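Local coordinates for plasmin and fibronectin-binding protein A (Streptococcus pneumoniae, PDB 4MR0) that acts as a fibronectin-dependent adhesin and invasin on the pneumococcal surface, binding human fibronectin, plasmin, plasminogen and serum albumin, at residues A[511-522]-A[550-560]; A[393-401]-A[438-446]. All blocks are in the same frame, centred on the assembly; numbering follows the deposited sequence.

Both contacts lie in the beta-helical part of the longer adhesin, the right-handed parallel beta-helix expected for a protein with pectate lyase-like sequence and PbH1 repeats, and they come in series along the chain. Contact 2 joins strand 387-396 to strand 431-440 in parallel, next to each other in a stack of successive coils. Contact 1 lies further along: strand 515-523 belongs to the same run of parallel pairs, but its partner, strand 551-556, runs antiparallel and turns back into strand 559-564. The centres of contacts 1 and 2 are 29 Å apart, and the nearest atoms of contacts 1 and 2 are about 11 Å apart. Regular coil stacking thus gives way to an antiparallel hairpin at the C-terminal end.

Contact 1 of 2, residues A[511-522]-A[550-560]; sequences SKGKITVLNNQF and NFNIVTENGLY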
loop_
_atom_site.group_PDB
_atom_site.type_symbol
_atom_site.label_atom_id
_atom_site.label_comp_id
_atom_site.label_asym_id
_atom_site.label_seq_id
_atom_site.Cartn_x
_atom_site.Cartn_y
_atom_site.Cartn_z
ATOM N N SER A 511 -22.911 11.635 5.905
ATOM C CA SER A 511 -22.651 10.594 6.889
ATOM C C SER A 511 -23.849 10.435 7.820
ATOM O O SER A 511 -24.563 11.398 8.098
ATOM C CB SER A 511 -21.383 10.925 7.675
ATOM O OG SER A 511 -20.267 10.971 6.795
ATOM N N LYS A 512 -24.070 9.213 8.289
ATOM C CA LYS A 512 -25.201 8.917 9.162
ATOM C C LYS A 512 -24.755 8.268 10.469
ATOM O O LYS A 512 -23.566 8.037 10.690
ATOM C CB LYS A 512 -26.185 7.994 8.426
ATOM C CG LYS A 512 -26.754 8.618 7.148
ATOM C CD LYS A 512 -27.050 7.593 6.047
ATOM C CE LYS A 512 -28.385 6.875 6.239
ATOM N NZ LYS A 512 -28.708 6.030 5.047
ATOM N N GLY A 513 -25.718 7.978 11.335
ATOM C CA GLY A 513 -25.396 7.358 12.603
ATOM C C GLY A 513 -24.597 8.258 13.527
ATOM O O GLY A 513 -24.638 9.485 13.412
ATOM N N LYS A 514 -23.849 7.641 14.435
ATOM C CA LYS A 514 -23.052 8.380 15.404
ATOM C C LYS A 514 -21.843 9.111 14.829
ATOM O O LYS A 514 -20.952 8.511 14.216
ATOM C CB LYS A 514 -22.600 7.447 16.531
ATOM C CG LYS A 514 -21.924 8.183 17.677
ATOM C CD LYS A 514 -21.777 7.303 18.900
ATOM C CE LYS A 514 -21.259 8.111 20.074
ATOM N NZ LYS A 514 -22.128 9.297 20.342
ATOM N N ILE A 515 -21.823 10.420 15.046
ATOM C CA ILE A 515 -20.744 11.273 14.576
ATOM C C ILE A 515 -20.205 12.101 15.742
ATOM O O ILE A 515 -20.976 12.665 16.530
ATOM C CB ILE A 515 -21.240 12.210 13.467
ATOM C CG1 ILE A 515 -21.718 11.372 12.272
ATOM C CG2 ILE A 515 -20.131 13.176 13.057
ATOM C CD1 ILE A 515 -22.239 12.186 11.103
ATOM N N THR A 516 -18.881 12.161 15.851
ATOM C CA THR A 516 -18.225 12.908 16.917
ATOM C C THR A 516 -17.027 13.643 16.346
ATOM O O THR A 516 -16.104 13.023 15.825
ATOM C CB THR A 516 -17.716 11.975 18.038
ATOM O OG1 THR A 516 -18.771 11.109 18.461
ATOM C CG2 THR A 516 -17.245 12.795 19.237
ATOM N N VAL A 517 -17.056 14.966 16.431
ATOM C CA VAL A 517 -15.967 15.797 15.935
ATOM C C VAL A 517 -15.579 16.684 17.107
ATOM O O VAL A 517 -16.282 17.641 17.426
ATOM C CB VAL A 517 -16.429 16.653 14.742
ATOM C CG1 VAL A 517 -15.280 17.515 14.238
ATOM C CG2 VAL A 517 -16.931 15.747 13.626
ATOM N N LEU A 518 -14.462 16.359 17.753
ATOM C CA LEU A 518 -14.050 17.103 18.936
ATOM C C LEU A 518 -12.661 17.711 18.970
ATOM O O LEU A 518 -11.653 17.043 18.740
ATOM C CB LEU A 518 -14.198 16.219 20.178
ATOM C CG LEU A 518 -15.556 15.562 20.426
ATOM C CD1 LEU A 518 -15.417 14.524 21.533
ATOM C CD2 LEU A 518 -16.591 16.621 20.788
ATOM N N ASN A 519 -12.641 19.000 19.282
ATOM C CA ASN A 519 -11.424 19.769 19.450
ATOM C C ASN A 519 -10.292 19.625 18.447
ATOM O O ASN A 519 -9.159 19.316 18.810
ATOM C CB ASN A 519 -10.905 19.519 20.861
ATOM C CG ASN A 519 -11.999 19.682 21.906
ATOM O OD1 ASN A 519 -12.692 20.696 21.934
ATOM N ND2 ASN A 519 -12.160 18.686 22.763
ATOM N N ASN A 520 -10.605 19.854 17.181
ATOM C CA ASN A 520 -9.593 19.818 16.142
ATOM C C ASN A 520 -9.044 21.247 16.145
ATOM O O ASN A 520 -9.704 22.157 16.643
ATOM C CB ASN A 520 -10.234 19.482 14.799
ATOM C CG ASN A 520 -10.790 18.071 14.760
ATOM O OD1 ASN A 520 -10.041 17.097 14.671
ATOM N ND2 ASN A 520 -12.110 17.953 14.836
ATOM N N GLN A 521 -7.837 21.437 15.625
ATOM C CA GLN A 521 -7.220 22.761 15.574
ATOM C C GLN A 521 -6.967 23.185 14.131
ATOM O O GLN A 521 -6.573 22.369 13.293
ATOM C CB GLN A 521 -5.909 22.761 16.365
ATOM C CG GLN A 521 -6.095 22.874 17.872
ATOM C CD GLN A 521 -4.816 22.584 18.642
ATOM O OE1 GLN A 521 -3.735 23.061 18.283
ATOM N NE2 GLN A 521 -4.934 21.804 19.715
ATOM N N PHE A 522 -7.198 24.463 13.842
ATOM C CA PHE A 522 -7.016 24.986 12.490
ATOM C C PHE A 522 -6.188 26.265 12.498
ATOM O O PHE A 522 -6.403 27.146 13.329
ATOM C CB PHE A 522 -8.382 25.265 11.857
ATOM C CG PHE A 522 -9.333 24.102 11.928
ATOM C CD1 PHE A 522 -9.334 23.123 10.942
ATOM C CD2 PHE A 522 -10.214 23.981 12.993
ATOM C CE1 PHE A 522 -10.209 22.036 11.017
ATOM C CE2 PHE A 522 -11.092 22.902 13.080
ATOM C CZ PHE A 522 -11.088 21.926 12.093
ATOM N N ASN A 550 -14.141 27.224 14.336
ATOM C CA ASN A 550 -13.908 25.944 14.979
ATOM C C ASN A 550 -15.063 25.627 15.927
ATOM O O ASN A 550 -15.524 26.489 16.677
ATOM C CB ASN A 550 -12.600 25.992 15.766
ATOM C CG ASN A 550 -12.067 24.612 16.104
ATOM O OD1 ASN A 550 -12.812 23.628 16.116
ATOM N ND2 ASN A 550 -10.769 24.535 16.388
ATOM N N PHE A 551 -15.539 24.391 15.876
ATOM C CA PHE A 551 -16.621 23.952 16.747
ATOM C C PHE A 551 -16.616 22.439 16.830
ATOM O O PHE A 551 -15.837 21.776 16.145
ATOM C CB PHE A 551 -17.988 24.433 16.239
ATOM C CG PHE A 551 -18.322 23.986 14.842
ATOM C CD1 PHE A 551 -17.832 24.679 13.739
ATOM C CD2 PHE A 551 -19.146 22.881 14.628
ATOM C CE1 PHE A 551 -18.154 24.277 12.442
ATOM C CE2 PHE A 551 -19.473 22.469 13.337
ATOM C CZ PHE A 551 -18.979 23.171 12.241
ATOM N N ASN A 552 -17.480 21.894 17.677
ATOM C CA ASN A 552 -17.559 20.458 17.826
ATOM C C ASN A 552 -18.923 19.946 17.416
ATOM O O ASN A 552 -19.901 20.693 17.373
ATOM C CB ASN A 552 -17.268 20.042 19.271
ATOM C CG ASN A 552 -15.869 20.424 19.719
ATOM O OD1 ASN A 552 -14.928 20.440 18.920
ATOM N ND2 ASN A 552 -15.720 20.714 21.012
ATOM N N ILE A 553 -18.972 18.664 17.092
ATOM C CA ILE A 553 -20.211 18.019 16.708
ATOM C C ILE A 553 -20.334 16.796 17.588
ATOM O O ILE A 553 -19.358 16.079 17.803
ATOM C CB ILE A 553 -20.187 17.552 15.245
ATOM C CG1 ILE A 553 -19.958 18.749 14.319
ATOM C CG2 ILE A 553 -21.494 16.837 14.914
ATOM C CD1 ILE A 553 -19.752 18.363 12.867
ATOM N N VAL A 554 -21.529 16.567 18.109
ATOM C CA VAL A 554 -21.767 15.410 18.950
ATOM C C VAL A 554 -23.112 14.849 18.549
ATOM O O VAL A 554 -23.932 15.551 17.953
ATOM C CB VAL A 554 -21.797 15.785 20.456
ATOM C CG1 VAL A 554 -20.531 16.543 20.824
ATOM C CG2 VAL A 554 -23.032 16.619 20.774
ATOM N N THR A 555 -23.333 13.581 18.862
ATOM C CA THR A 555 -24.591 12.934 18.545
ATOM C C THR A 555 -25.277 12.636 19.864
ATOM O O THR A 555 -24.715 11.969 20.730
ATOM C CB THR A 555 -24.358 11.626 17.771
ATOM O OG1 THR A 555 -23.624 11.911 16.575
ATOM C CG2 THR A 555 -25.683 10.977 17.403
ATOM N N GLU A 556 -26.493 13.144 20.014
ATOM C CA GLU A 556 -27.262 12.952 21.236
ATOM C C GLU A 556 -28.623 12.345 20.912
ATOM O O GLU A 556 -29.450 12.976 20.261
ATOM C CB GLU A 556 -27.441 14.301 21.934
ATOM C CG GLU A 556 -28.265 14.261 23.206
ATOM C CD GLU A 556 -28.622 15.655 23.695
ATOM O OE1 GLU A 556 -29.297 16.391 22.940
ATOM O OE2 GLU A 556 -28.229 16.016 24.825
ATOM N N ASN A 557 -28.843 11.118 21.372
ATOM C CA ASN A 557 -30.098 10.415 21.130
ATOM C C ASN A 557 -30.364 10.343 19.625
ATOM O O ASN A 557 -31.488 10.558 19.166
ATOM C CB ASN A 557 -31.253 11.136 21.842
ATOM C CG ASN A 557 -32.488 10.256 22.006
ATOM O OD1 ASN A 557 -33.526 10.710 22.497
ATOM N ND2 ASN A 557 -32.378 8.992 21.603
ATOM N N GLY A 558 -29.313 10.054 18.861
ATOM C CA GLY A 558 -29.442 9.948 17.419
ATOM C C GLY A 558 -29.446 11.267 16.665
ATOM O O GLY A 558 -29.411 11.277 15.433
ATOM N N LEU A 559 -29.481 12.381 17.389
ATOM C CA LEU A 559 -29.500 13.692 16.745
ATOM C C LEU A 559 -28.167 14.425 16.893
ATOM O O LEU A 559 -27.449 14.226 17.873
ATOM C CB LEU A 559 -30.641 14.535 17.325
ATOM C CG LEU A 559 -32.011 13.844 17.355
ATOM C CD1 LEU A 559 -33.083 14.852 17.753
ATOM C CD2 LEU A 559 -32.329 13.248 15.988
ATOM N N TYR A 560 -27.846 15.273 15.918
ATOM C CA TYR A 560 -26.595 16.028 15.919
ATOM C C TYR A 560 -26.767 17.447 16.445
ATOM O O TYR A 560 -27.846 18.031 16.355
ATOM C CB TYR A 560 -26.027 16.115 14.501
ATOM C CG TYR A 560 -25.955 14.793 13.781
ATOM C CD1 TYR A 560 -25.095 13.783 14.212
ATOM C CD2 TYR A 560 -26.762 14.545 12.670
ATOM C CE1 TYR A 560 -25.041 12.560 13.553
ATOM C CE2 TYR A 560 -26.718 13.327 12.005
ATOM C CZ TYR A 560 -25.855 12.339 12.452
ATOM O OH TYR A 560 -25.811 11.135 11.795
HETATM O O HOH W 1 -21.222 11.968 20.012
HETATM O O HOH W 2 -13.120 20.684 16.149
HETATM O O HOH W 3 -8.226 26.069 16.366
#
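Val517 and Ile553 form the one antiparallel hydrogen-bonded pair between 511-522 and 550-560. Two backbone bonds join them, Val517 N to Ile553 O and Ile553 N to Val517 O, each 2.9 Å, and their side chains run alongside each other, with Val517 CB 3.9 Å from Ile553 CB. Beyond this pair, side chains replace backbone partners. Thr555 OG1 donates to Ile515 O (2.8 Å), the hydroxyl approaching a lone pair within the plane of that carbonyl. Tyr560 reaches the loop before the strand and its OH gives a 2.6 Å bond to a lone pair of Gly513 O, while Ile515 CD1 packs obliquely against the ring.

At the other end, Asn552 grips the bend at Asn519 twice. Its OD1 takes the backbone N-H of Asn519 (2.7 Å) from above the carbonyl plane, and its ND2 donates more loosely to Asn519 OD1, the two amides standing nearly perpendicular at 81°. Asn550, with CG anti to its backbone N (chi1 -162°), extends its amide across to Asn520; ND2 bonds Asn520 O at 2.6 Å, with the acceptor in the amide plane. The same amide meets the edge of the Phe522 ring.

Waters fill in between. One bridges Lys514 NZ, Thr516 OG1 and Thr555 N; another accepts from Asn520 N and ND2 and donates to Phe551 O across the contact. The amide of Asn520 is itself anchored to Asn497 N and Val494 O in the preceding coil, and Phe522 stacks on Tyr529. Phe532 of strand 530-535 touches Ile515 and Ile553 and meets the Tyr560 ring edge-to-face. A type I' turn from Glu556 to Leu559 links strand 551-556 to strand 559-564, a beta-hairpin laid against the last part of a parallel beta-helix.

Contact 2 of 2, residues A[393-401]-A[438-446]; sequences RFDKKVKGE and FNIADPKTK
With chi1 near -60° in both Phe394 and Phe438, each ring swings away from its own carbonyl carbon by the same amount, and the two lie one over the other as an offset stack, centroids 4.6 Å apart and planes at 13°. On the opposite face of the sheet, Asp395 and Asn439 form a second matched pair: their flat ends run nearly coplanar, and Asn439 ND2 donates to Asp395 OD1 at 2.7 Å, almost straight along the C-O bond. In Lys396, chi1 (-177°) sets CG beside Thr445 OG1, and a bend at chi2 turns the chain so that CE also meets that oxygen, itself a donor to Asp442 OD2; Lys396 NZ goes on to Met374 O.

Parallel backbone bonds hold the register: Asn439 N to Phe394 O, Lys396 N to Asn439 O and Ala441 N to Lys396 O, each 2.9 Å. The buried Asp442 N has no partner in the model. Val398 CG1 rests on Ala441 CB, and Asp442 OD1 binds Tyr405 OH and a water from Lys399 N.

The phenylalanines are a rung of the aromatic stacks seen in parallel beta-helices; Asn439 OD1 continues the polar pairing to Asn472 ND2. Arg393 NE, His370 and Asn439 together probably stabilise the Asp395 carboxylate as an anion.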
loop_
_atom_site.group_PDB
_atom_site.type_symbol
_atom_site.label_atom_id
_atom_site.label_comp_id
_atom_site.label_asym_id
_atom_site.label_seq_id
_atom_site.Cartn_x
_atom_site.Cartn_y
_atom_site.Cartn_z
ATOM N N ARG A 393 4.643 9.243 8.127
ATOM C CA ARG A 393 4.946 10.561 7.594
ATOM C C ARG A 393 4.664 10.539 6.088
ATOM O O ARG A 393 5.270 9.767 5.344
ATOM C CB ARG A 393 6.412 10.910 7.856
ATOM C CG ARG A 393 6.893 12.120 7.087
ATOM C CD ARG A 393 8.312 12.478 7.474
ATOM N NE ARG A 393 8.866 13.500 6.591
ATOM C CZ ARG A 393 10.087 14.013 6.719
ATOM N NH1 ARG A 393 10.883 13.598 7.698
ATOM N NH2 ARG A 393 10.514 14.932 5.861
ATOM N N PHE A 394 3.732 11.372 5.641
ATOM C CA PHE A 394 3.390 11.429 4.220
ATOM C C PHE A 394 3.849 12.762 3.657
ATOM O O PHE A 394 3.300 13.807 4.020
ATOM C CB PHE A 394 1.877 11.334 3.999
ATOM C CG PHE A 394 1.238 10.090 4.555
ATOM C CD1 PHE A 394 1.135 9.895 5.933
ATOM C CD2 PHE A 394 0.673 9.145 3.696
ATOM C CE1 PHE A 394 0.474 8.780 6.448
ATOM C CE2 PHE A 394 0.011 8.029 4.193
ATOM C CZ PHE A 394 -0.096 7.841 5.573
ATOM N N ASP A 395 4.843 12.734 2.777
ATOM C CA ASP A 395 5.329 13.968 2.173
ATOM C C ASP A 395 4.858 14.059 0.729
ATOM O O ASP A 395 4.753 13.047 0.033
ATOM C CB ASP A 395 6.857 14.035 2.215
ATOM C CG ASP A 395 7.402 14.211 3.625
ATOM O OD1 ASP A 395 6.822 15.004 4.402
ATOM O OD2 ASP A 395 8.422 13.571 3.953
ATOM N N LYS A 396 4.559 15.271 0.284
ATOM C CA LYS A 396 4.113 15.480 -1.086
ATOM C C LYS A 396 4.673 16.799 -1.575
ATOM O O LYS A 396 4.369 17.859 -1.026
ATOM C CB LYS A 396 2.585 15.490 -1.158
ATOM C CG LYS A 396 2.018 15.632 -2.565
ATOM C CD LYS A 396 2.417 14.478 -3.474
ATOM C CE LYS A 396 1.733 14.598 -4.833
ATOM N NZ LYS A 396 2.238 13.604 -5.821
ATOM N N LYS A 397 5.512 16.728 -2.600
ATOM C CA LYS A 397 6.130 17.919 -3.159
ATOM C C LYS A 397 5.323 18.458 -4.336
ATOM O O LYS A 397 4.321 17.867 -4.746
ATOM C CB LYS A 397 7.557 17.603 -3.612
ATOM C CG LYS A 397 8.484 17.182 -2.483
ATOM C CD LYS A 397 9.924 17.068 -2.969
ATOM C CE LYS A 397 10.197 15.755 -3.684
ATOM N NZ LYS A 397 10.717 14.724 -2.733
ATOM N N VAL A 398 5.760 19.589 -4.874
ATOM C CA VAL A 398 5.074 20.183 -6.010
ATOM C C VAL A 398 5.446 19.437 -7.287
ATOM O O VAL A 398 6.466 18.747 -7.346
ATOM C CB VAL A 398 5.438 21.677 -6.167
ATOM C CG1 VAL A 398 4.943 22.458 -4.959
ATOM C CG2 VAL A 398 6.941 21.835 -6.319
ATOM N N LYS A 399 4.592 19.572 -8.298
ATOM C CA LYS A 399 4.784 18.944 -9.599
ATOM C C LYS A 399 6.211 19.112 -10.120
ATOM O O LYS A 399 6.812 18.165 -10.633
ATOM C CB LYS A 399 3.795 19.556 -10.590
ATOM C CG LYS A 399 3.985 19.166 -12.045
ATOM C CD LYS A 399 3.112 20.059 -12.922
ATOM C CE LYS A 399 3.281 19.769 -14.407
ATOM N NZ LYS A 399 2.691 18.460 -14.797
ATOM N N GLY A 400 6.747 20.319 -9.975
ATOM C CA GLY A 400 8.086 20.611 -10.456
ATOM C C GLY A 400 9.225 19.806 -9.859
ATOM O O GLY A 400 10.260 19.634 -10.503
ATOM N N GLU A 401 9.049 19.312 -8.638
ATOM C CA GLU A 401 10.090 18.534 -7.974
ATOM C C GLU A 401 9.774 17.043 -7.948
ATOM O O GLU A 401 10.361 16.291 -7.171
ATOM C CB GLU A 401 10.276 19.037 -6.544
ATOM C CG GLU A 401 10.825 20.449 -6.452
ATOM C CD GLU A 401 10.590 21.074 -5.092
ATOM O OE1 GLU A 401 10.849 20.403 -4.069
ATOM O OE2 GLU A 401 10.148 22.243 -5.047
ATOM N N PHE A 438 1.439 14.922 7.823
ATOM C CA PHE A 438 1.369 15.150 6.383
ATOM C C PHE A 438 2.009 16.498 6.054
ATOM O O PHE A 438 1.681 17.514 6.673
ATOM C CB PHE A 438 -0.085 15.170 5.886
ATOM C CG PHE A 438 -0.872 13.923 6.199
ATOM C CD1 PHE A 438 -1.343 13.682 7.487
ATOM C CD2 PHE A 438 -1.163 13.002 5.198
ATOM C CE1 PHE A 438 -2.104 12.548 7.774
ATOM C CE2 PHE A 438 -1.925 11.865 5.472
ATOM C CZ PHE A 438 -2.394 11.635 6.762
ATOM N N ASN A 439 2.929 16.499 5.090
ATOM C CA ASN A 439 3.586 17.725 4.643
ATOM C C ASN A 439 3.251 17.818 3.165
ATOM O O ASN A 439 3.854 17.134 2.341
ATOM C CB ASN A 439 5.099 17.639 4.856
ATOM C CG ASN A 439 5.465 17.485 6.318
ATOM O OD1 ASN A 439 5.085 18.311 7.149
ATOM N ND2 ASN A 439 6.197 16.423 6.641
ATOM N N ILE A 440 2.272 18.655 2.845
ATOM C CA ILE A 440 1.801 18.800 1.474
ATOM C C ILE A 440 2.109 20.147 0.831
ATOM O O ILE A 440 1.848 21.205 1.409
ATOM C CB ILE A 440 0.280 18.557 1.424
ATOM C CG1 ILE A 440 -0.027 17.158 1.976
ATOM C CG2 ILE A 440 -0.233 18.711 0.002
ATOM C CD1 ILE A 440 -1.504 16.879 2.207
ATOM N N ALA A 441 2.658 20.092 -0.379
ATOM C CA ALA A 441 3.002 21.292 -1.132
ATOM C C ALA A 441 2.222 21.318 -2.441
ATOM O O ALA A 441 2.111 22.358 -3.083
ATOM C CB ALA A 441 4.500 21.326 -1.408
ATOM N N ASP A 442 1.679 20.167 -2.826
ATOM C CA ASP A 442 0.902 20.046 -4.058
ATOM C C ASP A 442 -0.546 20.455 -3.814
ATOM O O ASP A 442 -1.232 19.866 -2.983
ATOM C CB ASP A 442 0.954 18.604 -4.572
ATOM C CG ASP A 442 0.053 18.377 -5.766
ATOM O OD1 ASP A 442 0.057 19.227 -6.680
ATOM O OD2 ASP A 442 -0.655 17.345 -5.800
ATOM N N PRO A 443 -1.034 21.470 -4.548
ATOM C CA PRO A 443 -2.416 21.928 -4.374
ATOM C C PRO A 443 -3.494 20.924 -4.773
ATOM O O PRO A 443 -4.665 21.102 -4.436
ATOM C CB PRO A 443 -2.464 23.212 -5.209
ATOM C CG PRO A 443 -1.448 22.970 -6.276
ATOM C CD PRO A 443 -0.315 22.319 -5.513
ATOM N N LYS A 444 -3.101 19.867 -5.477
ATOM C CA LYS A 444 -4.054 18.850 -5.912
ATOM C C LYS A 444 -4.073 17.627 -4.998
ATOM O O LYS A 444 -4.802 16.668 -5.256
ATOM C CB LYS A 444 -3.731 18.393 -7.337
ATOM C CG LYS A 444 -4.062 19.402 -8.430
ATOM C CD LYS A 444 -3.652 18.861 -9.794
ATOM C CE LYS A 444 -4.470 19.491 -10.916
ATOM N NZ LYS A 444 -4.335 20.972 -10.947
ATOM N N THR A 445 -3.277 17.659 -3.934
ATOM C CA THR A 445 -3.210 16.527 -3.015
ATOM C C THR A 445 -4.022 16.691 -1.736
ATOM O O THR A 445 -3.898 17.678 -1.011
ATOM C CB THR A 445 -1.742 16.195 -2.639
ATOM O OG1 THR A 445 -1.068 15.661 -3.786
ATOM C CG2 THR A 445 -1.688 15.163 -1.517
ATOM N N LYS A 446 -4.857 15.691 -1.481
ATOM C CA LYS A 446 -5.714 15.633 -0.307
ATOM C C LYS A 446 -4.955 14.775 0.706
ATOM O O LYS A 446 -4.349 13.767 0.337
ATOM C CB LYS A 446 -7.032 14.961 -0.694
ATOM C CG LYS A 446 -8.166 15.125 0.298
ATOM C CD LYS A 446 -9.368 14.299 -0.148
ATOM C CE LYS A 446 -10.584 15.174 -0.423
ATOM N NZ LYS A 446 -10.998 15.112 -1.848
HETATM O O HOH W 4 2.211 20.701 -7.646
#